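Uncharacterized protein DUF849 with a TIM barrel fold (Burkholderia xenovorans LB400, PDB 3E49) probably cleaves a beta-keto acid such as 3-keto-5-aminohexanoate with the help of a bound zinc ion, as a member of the BKACE family. Local coordinates at residues A66-A69 with E70-P73; E130-H133 with G134-E138; H139-R142 with S143-L146. All blocks are in the same frame, centred on the assembly; numbering follows the deposited sequence. Where two conformers were deposited one is given.

Interaction 1 of 3, residues A66-A69 with E70-P73; sequences AAFA and EFLP
F71 reaches back over F68, and the path of its side chain explains how 66-69 folds against 70-73. With chi1 at 68°, CG lies between the backbone N and the carbonyl carbon, which turns the ring toward the preceding turn. CB leads to CG, which comes within 4.1 Å of F68 O. Further along the ring, CE2 comes to 3.3 Å from A67 O. At the far end CZ meets F68 CD2 at 3.4 Å, with CE1 close behind. The two side chains lie side by side and point the same way; their ring planes meet obliquely at 54°, centroids 5.3 Å apart. F68 CA completes the fit as a CH-pi contact over one face of the F71 ring, 4.0 Å from its centroid.

L72 also meets F68: its CD1 touches F68 CB at 3.8 Å, while its N gives F68 O a nearly straight bond of 3.2 Å. This i+4 bond spans the break between two short helices. Two waters bridge the turn, one donating to A66 O and E70 OE2, the other donating to A67 O and accepting from F71 N.

Helices 65-68 and 71-78 follow one another on the outside of the TIM barrel. F68 and L72 press inward on strands 48-54 and 82-85 and on Y105 of helix 95-105, while F71 packs against V34 and A35 of helix 31-44.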
loop_
_atom_site.group_PDB
_atom_site.type_symbol
_atom_site.label_atom_id
_atom_site.label_comp_id
_atom_site.label_asym_id
_atom_site.label_seq_id
_atom_site.Cartn_x
_atom_site.Cartn_y
_atom_site.Cartn_z
ATOM N N ALA A 66 2.962 27.861 -36.136
ATOM C CA ALA A 66 1.954 28.653 -36.828
ATOM C C ALA A 66 0.514 28.273 -36.416
ATOM O O ALA A 66 -0.366 29.114 -36.425
ATOM C CB ALA A 66 2.147 28.543 -38.366
ATOM N N ALA A 67 0.267 27.009 -36.041
ATOM C CA ALA A 67 -1.103 26.570 -35.639
ATOM C C ALA A 67 -1.556 27.131 -34.280
ATOM O O ALA A 67 -2.759 27.067 -33.937
ATOM C CB ALA A 67 -1.193 25.037 -35.635
ATOM N N PHE A 68 -0.605 27.678 -33.513
ATOM C CA PHE A 68 -0.886 28.325 -32.224
ATOM C C PHE A 68 -0.980 29.856 -32.311
ATOM O O PHE A 68 -1.468 30.535 -31.387
ATOM C CB PHE A 68 0.273 28.034 -31.264
ATOM C CG PHE A 68 0.428 26.577 -30.890
ATOM C CD1 PHE A 68 1.044 25.681 -31.739
ATOM C CD2 PHE A 68 0.021 26.126 -29.634
ATOM C CE1 PHE A 68 1.199 24.335 -31.384
ATOM C CE2 PHE A 68 0.185 24.778 -29.261
ATOM C CZ PHE A 68 0.775 23.893 -30.121
ATOM N N ALA A 69 -0.511 30.406 -33.423
ATOM C CA ALA A 69 -0.358 31.880 -33.561
ATOM C C ALA A 69 -1.565 32.750 -33.283
ATOM O O ALA A 69 -1.399 33.859 -32.789
ATOM C CB ALA A 69 0.262 32.230 -34.930
ATOM N N GLU A 70 -2.779 32.275 -33.537
ATOM C CA GLU A 70 -3.970 33.080 -33.321
ATOM C C GLU A 70 -4.517 32.864 -31.908
ATOM O O GLU A 70 -4.822 33.813 -31.195
ATOM C CB GLU A 70 -5.044 32.708 -34.363
ATOM C CG GLU A 70 -4.520 32.677 -35.827
ATOM C CD GLU A 70 -5.442 31.944 -36.796
ATOM O OE1 GLU A 70 -6.624 32.301 -36.880
ATOM O OE2 GLU A 70 -4.966 31.024 -37.495
ATOM N N PHE A 71 -4.653 31.600 -31.503
ATOM C CA PHE A 71 -5.280 31.350 -30.199
ATOM C C PHE A 71 -4.497 31.794 -28.970
ATOM O O PHE A 71 -5.098 32.258 -28.015
ATOM C CB PHE A 71 -5.901 29.927 -30.054
ATOM C CG PHE A 71 -4.940 28.752 -30.026
ATOM C CD1 PHE A 71 -4.151 28.490 -28.919
ATOM C CD2 PHE A 71 -4.988 27.776 -31.041
ATOM C CE1 PHE A 71 -3.307 27.373 -28.886
ATOM C CE2 PHE A 71 -4.164 26.635 -31.011
ATOM C CZ PHE A 71 -3.328 26.415 -29.928
ATOM N N LEU A 72 -3.179 31.764 -29.024
ATOM C CA LEU A 72 -2.405 32.104 -27.842
ATOM C C LEU A 72 -2.633 33.548 -27.408
ATOM O O LEU A 72 -3.008 33.790 -26.276
ATOM C CB LEU A 72 -0.925 31.726 -27.989
ATOM C CG LEU A 72 -0.564 30.233 -28.003
ATOM C CD1 LEU A 72 0.913 30.040 -28.098
ATOM C CD2 LEU A 72 -1.111 29.521 -26.750
ATOM N N PRO A 73 -2.460 34.512 -28.319
ATOM C CA PRO A 73 -2.731 35.904 -27.957
ATOM C C PRO A 73 -4.173 36.161 -27.589
ATOM O O PRO A 73 -4.429 36.966 -26.696
ATOM C CB PRO A 73 -2.368 36.674 -29.234
ATOM C CG PRO A 73 -1.481 35.810 -29.968
ATOM C CD PRO A 73 -1.934 34.411 -29.694
HETATM O O HOH W 1 -3.000 29.673 -36.133
HETATM O O HOH W 2 -3.896 29.542 -33.644
#

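Interaction 2 of 3, residues E130-H133 with G134-E138; sequences EFAH and GWERE
E136 folds back to the start of its own helix and takes H133 N in its carboxylate. E136 OE2 accepts H133 N at 3.0 Å through its anti lone pair, the one facing away from OE1, with an N-H...O angle of 152°. CG of E136 sits anti to the carbonyl carbon, and the chain runs extended from there, which carries the carboxylate back to H133. E136 OE2 also lies at the edge of the H133 ring, near its plane and 3.5 Å from H133 CD2; ring and carboxylate are tilted well away from each other.

In the other direction, E136 N gives H133 O a bond of 3.3 Å, an ordinary i to i+3 backbone bond. The E136 carboxylate accepting H133 N is the glutamate half of a capping box at the start of helix 134-141; the other half is not made, since E136 N goes to the backbone oxygen of H133 and not to its side chain. S22 OG also binds E136 OE2, and T20 OG1 binds OE1, so both carboxylate oxygens of this buried glutamate are held from the loop at 20-22.

F131 packs against E136. Its CD1 meets E136 CB at 3.5 Å, and its ring plane stands 75° from the carboxylate. R137 crosses the F131 ring at about a right angle and sets NH2 at its edge, 3.8 Å from F131 CE2, while K129 O receives the hydrogen bond from that nitrogen. Nearby, H133 CB touches W135 CD1 at 3.4 Å. The imidazole and indole planes are 30° apart but slid past each other, and W135 NE1 is bonded to D58 O. Water 3 links H133 O, G134 O and R137 N.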
loop_
_atom_site.group_PDB
_atom_site.type_symbol
_atom_site.label_atom_id
_atom_site.label_comp_id
_atom_site.label_asym_id
_atom_site.label_seq_id
_atom_site.Cartn_x
_atom_site.Cartn_y
_atom_site.Cartn_z
ATOM N N GLU A 130 -16.928 4.850 -37.458
ATOM C CA GLU A 130 -17.088 5.746 -38.590
ATOM C C GLU A 130 -16.375 7.076 -38.384
ATOM O O GLU A 130 -16.602 7.743 -37.393
ATOM C CB GLU A 130 -18.573 5.994 -38.794
ATOM C CG GLU A 130 -19.360 4.727 -39.134
ATOM C CD GLU A 130 -20.847 5.011 -39.276
ATOM O OE1 GLU A 130 -21.201 6.046 -39.908
ATOM O OE2 GLU A 130 -21.658 4.201 -38.750
ATOM N N PHE A 131 -15.546 7.456 -39.359
ATOM C CA PHE A 131 -14.726 8.670 -39.292
ATOM C C PHE A 131 -14.875 9.591 -40.516
ATOM O O PHE A 131 -14.924 9.132 -41.652
ATOM C CB PHE A 131 -13.265 8.267 -39.127
ATOM C CG PHE A 131 -12.999 7.517 -37.858
ATOM C CD1 PHE A 131 -12.809 8.203 -36.656
ATOM C CD2 PHE A 131 -12.964 6.134 -37.844
ATOM C CE1 PHE A 131 -12.577 7.519 -35.478
ATOM C CE2 PHE A 131 -12.742 5.442 -36.676
ATOM C CZ PHE A 131 -12.560 6.124 -35.486
ATOM N N ALA A 132 -14.944 10.887 -40.260
ATOM C CA ALA A 132 -15.054 11.898 -41.293
ATOM C C ALA A 132 -13.789 12.031 -42.116
ATOM O O ALA A 132 -13.861 12.359 -43.293
ATOM C CB ALA A 132 -15.367 13.246 -40.683
ATOM N N HIS A 133 -12.630 11.832 -41.507
ATOM C CA HIS A 133 -11.378 11.997 -42.229
ATOM C C HIS A 133 -10.578 10.752 -42.135
ATOM O O HIS A 133 -10.588 10.080 -41.121
ATOM C CB HIS A 133 -10.578 13.162 -41.654
ATOM C CG HIS A 133 -11.368 14.417 -41.529
ATOM N ND1 HIS A 133 -11.377 15.391 -42.505
ATOM C CD2 HIS A 133 -12.188 14.859 -40.545
ATOM C CE1 HIS A 133 -12.172 16.377 -42.126
ATOM N NE2 HIS A 133 -12.676 16.081 -40.942
ATOM N N GLY A 134 -9.839 10.457 -43.188
ATOM C CA GLY A 134 -9.043 9.262 -43.223
ATOM C C GLY A 134 -7.964 9.173 -42.173
ATOM O O GLY A 134 -7.640 8.067 -41.708
ATOM N N TRP A 135 -7.415 10.327 -41.773
ATOM C CA TRP A 135 -6.301 10.308 -40.849
ATOM C C TRP A 135 -6.705 9.727 -39.493
ATOM O O TRP A 135 -5.886 9.151 -38.809
ATOM C CB TRP A 135 -5.699 11.726 -40.671
ATOM C CG TRP A 135 -6.547 12.672 -39.896
ATOM C CD1 TRP A 135 -7.413 13.588 -40.382
ATOM C CD2 TRP A 135 -6.610 12.776 -38.472
ATOM N NE1 TRP A 135 -8.028 14.251 -39.360
ATOM C CE2 TRP A 135 -7.556 13.764 -38.173
ATOM C CE3 TRP A 135 -5.957 12.114 -37.420
ATOM C CZ2 TRP A 135 -7.872 14.119 -36.876
ATOM C CZ3 TRP A 135 -6.270 12.473 -36.113
ATOM C CH2 TRP A 135 -7.221 13.451 -35.858
ATOM N N GLU A 136 -7.980 9.847 -39.152
ATOM C CA GLU A 136 -8.473 9.457 -37.814
ATOM C C GLU A 136 -8.304 7.962 -37.522
ATOM O O GLU A 136 -7.760 7.584 -36.475
ATOM C CB GLU A 136 -9.932 9.873 -37.648
ATOM C CG GLU A 136 -10.192 11.382 -37.765
ATOM C CD GLU A 136 -11.645 11.730 -37.528
ATOM O OE1 GLU A 136 -12.087 11.770 -36.349
ATOM O OE2 GLU A 136 -12.376 12.002 -38.519
ATOM N N ARG A 137 -8.761 7.113 -38.437
ATOM C CA ARG A 137 -8.634 5.667 -38.220
ATOM C C ARG A 137 -7.168 5.265 -38.178
ATOM O O ARG A 137 -6.758 4.487 -37.335
ATOM C CB ARG A 137 -9.401 4.861 -39.280
ATOM C CG ARG A 137 -9.133 3.358 -39.210
ATOM C CD ARG A 137 -10.047 2.589 -40.140
ATOM N NE ARG A 137 -11.415 2.643 -39.641
ATOM C CZ ARG A 137 -11.888 1.845 -38.693
ATOM N NH1 ARG A 137 -11.105 0.917 -38.131
ATOM N NH2 ARG A 137 -13.139 1.990 -38.293
ATOM N N GLU A 138 -6.384 5.821 -39.091
ATOM C CA GLU A 138 -4.962 5.557 -39.158
ATOM C C GLU A 138 -4.262 5.975 -37.840
ATOM O O GLU A 138 -3.409 5.253 -37.320
ATOM C CB GLU A 138 -4.369 6.330 -40.343
HETATM O O HOH W 3 -10.227 7.416 -40.791
#

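Interaction 3 of 3, residues H139-R142 with S143-L146; sequences HLER and SRDL
E141 and R144 cross at an angle and pair, three residues apart, at the end of helix 134-141. NE of R144 donates to E141 OE2 at 2.9 Å, through the syn lone pair and in the guanidinium plane, while R144 NH2 to E141 OE1, at 3.4 Å, is the weak second arm of the salt bridge. Carboxylate and guanidinium are nearly coplanar, 7° apart. E141 puts CG anti to its own N and then bends at chi2, bringing the carboxylate round to R144, whose chain bends at chi3 to meet it.

The close part of the contact is S143. Its OG lies between the backbone N and the carbonyl carbon (chi1 68°) and gives L140 O a short bond of 2.6 Å, tilted 21° from the carbonyl plane; S143 N adds only a weak one to the same oxygen. OG also bonds L121 N, so the buried hydroxyl ties the helix end to L121, which follows strand 117-118. R144 N binds E141 O at 3.1 Å and D145 N binds R142 O at 3.3 Å, an i to i+3 pattern that continues the turn. L146 CG presses on R142 O at 3.2 Å.

The looser side is at R142, whose exposed chain lies beside D145 without their charged ends meeting. Water 4 donates to E141 OE2 near D145.

Beyond the pair, R144 makes a cation-pi contact with Y122 and packs on A153 of a second subunit. H139, further back on the helix, bonds I18 O, and the chain then passes into strand 147-148, paired with strand 117-118.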
loop_
_atom_site.group_PDB
_atom_site.type_symbol
_atom_site.label_atom_id
_atom_site.label_comp_id
_atom_site.label_asym_id
_atom_site.label_seq_id
_atom_site.Cartn_x
_atom_site.Cartn_y
_atom_site.Cartn_z
ATOM N N HIS A 139 -4.610 7.155 -37.342
ATOM C CA HIS A 139 -4.083 7.668 -36.063
ATOM C C HIS A 139 -4.266 6.630 -34.946
ATOM O O HIS A 139 -3.317 6.322 -34.216
ATOM C CB HIS A 139 -4.779 8.995 -35.753
ATOM C CG HIS A 139 -4.726 9.428 -34.325
ATOM N ND1 HIS A 139 -3.640 10.086 -33.785
ATOM C CD2 HIS A 139 -5.672 9.403 -33.355
ATOM C CE1 HIS A 139 -3.901 10.396 -32.527
ATOM N NE2 HIS A 139 -5.127 9.992 -32.242
ATOM N N LEU A 140 -5.449 6.012 -34.904
ATOM C CA LEU A 140 -5.778 5.015 -33.913
ATOM C C LEU A 140 -5.138 3.659 -34.166
ATOM O O LEU A 140 -4.584 3.038 -33.252
ATOM C CB LEU A 140 -7.299 4.851 -33.838
ATOM C CG LEU A 140 -8.046 6.096 -33.358
ATOM C CD1 LEU A 140 -9.559 5.897 -33.463
ATOM C CD2 LEU A 140 -7.641 6.421 -31.928
ATOM N N GLU A 141 -5.173 3.196 -35.407
ATOM C CA GLU A 141 -4.640 1.888 -35.669
ATOM C C GLU A 141 -3.133 1.883 -35.557
ATOM O O GLU A 141 -2.563 0.979 -35.006
ATOM C CB GLU A 141 -5.098 1.356 -37.033
ATOM C CG GLU A 141 -4.414 0.028 -37.413
ATOM C CD GLU A 141 -4.464 -1.053 -36.305
ATOM O OE1 GLU A 141 -5.565 -1.277 -35.721
ATOM O OE2 GLU A 141 -3.397 -1.678 -36.047
ATOM N N ARG A 142 -2.486 2.913 -36.065
ATOM C CA ARG A 142 -1.028 2.924 -36.023
ATOM C C ARG A 142 -0.409 3.071 -34.636
ATOM O O ARG A 142 0.808 2.935 -34.485
ATOM C CB ARG A 142 -0.449 3.887 -37.061
ATOM C CG ARG A 142 -0.221 3.119 -38.383
ATOM C CD ARG A 142 -0.006 3.995 -39.568
ATOM N NE ARG A 142 -1.223 4.159 -40.366
ATOM C CZ ARG A 142 -1.412 5.118 -41.273
ATOM N NH1 ARG A 142 -0.485 6.050 -41.481
ATOM N NH2 ARG A 142 -2.553 5.169 -41.952
ATOM N N SER A 143 -1.244 3.282 -33.620
ATOM C CA SER A 143 -0.762 3.325 -32.246
ATOM C C SER A 143 -0.307 1.939 -31.812
ATOM O O SER A 143 0.514 1.818 -30.911
ATOM C CB SER A 143 -1.843 3.906 -31.304
ATOM O OG SER A 143 -2.962 3.045 -31.157
ATOM N N ARG A 144 -0.839 0.887 -32.442
ATOM C CA ARG A 144 -0.451 -0.455 -32.098
ATOM C C ARG A 144 1.061 -0.694 -32.359
ATOM O O ARG A 144 1.724 -1.397 -31.615
ATOM C CB ARG A 144 -1.324 -1.443 -32.892
ATOM C CG ARG A 144 -1.162 -2.908 -32.535
ATOM C CD ARG A 144 -1.911 -3.788 -33.519
ATOM N NE ARG A 144 -3.322 -3.417 -33.671
ATOM C CZ ARG A 144 -4.311 -3.891 -32.921
ATOM N NH1 ARG A 144 -4.065 -4.779 -31.960
ATOM N NH2 ARG A 144 -5.550 -3.479 -33.138
ATOM N N ASP A 145 1.613 -0.038 -33.370
ATOM C CA ASP A 145 3.003 -0.267 -33.751
ATOM C C ASP A 145 3.927 0.920 -33.524
ATOM O O ASP A 145 5.036 0.950 -34.018
ATOM C CB ASP A 145 3.079 -0.734 -35.212
ATOM C CG ASP A 145 2.296 0.159 -36.167
ATOM O OD1 ASP A 145 1.041 0.011 -36.263
ATOM O OD2 ASP A 145 2.948 0.984 -36.863
ATOM N N LEU A 146 3.515 1.879 -32.734
ATOM C CA LEU A 146 4.399 3.032 -32.535
ATOM C C LEU A 146 4.750 3.269 -31.061
ATOM O O LEU A 146 4.005 2.918 -30.149
ATOM C CB LEU A 146 3.827 4.263 -33.255
ATOM C CG LEU A 146 3.797 4.108 -34.812
ATOM C CD1 LEU A 146 3.089 5.280 -35.446
ATOM C CD2 LEU A 146 5.198 3.908 -35.483
HETATM O O HOH W 4 -0.415 -1.849 -36.835
#

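Interactions 2 and 3 share helix 134-141: interaction 2 lies at its start and interaction 3 at its end, their centres 13 Å apart. They touch where F131 CZ packs on L140 CD1 at 3.6 Å. Interaction 1 comes earlier in the chain, at the break between helices 65-68 and 71-78, and stands apart: its centre is 25 Å from that of interaction 2 and 28 Å from that of interaction 3. All three lie in the same TIM-barrel family region. Interaction 1 backs onto barrel strands near zinc ligand H52, while the other two close the two ends of helix 134-141, and R144 and D145 just after it touch A153 of a neighbouring subunit.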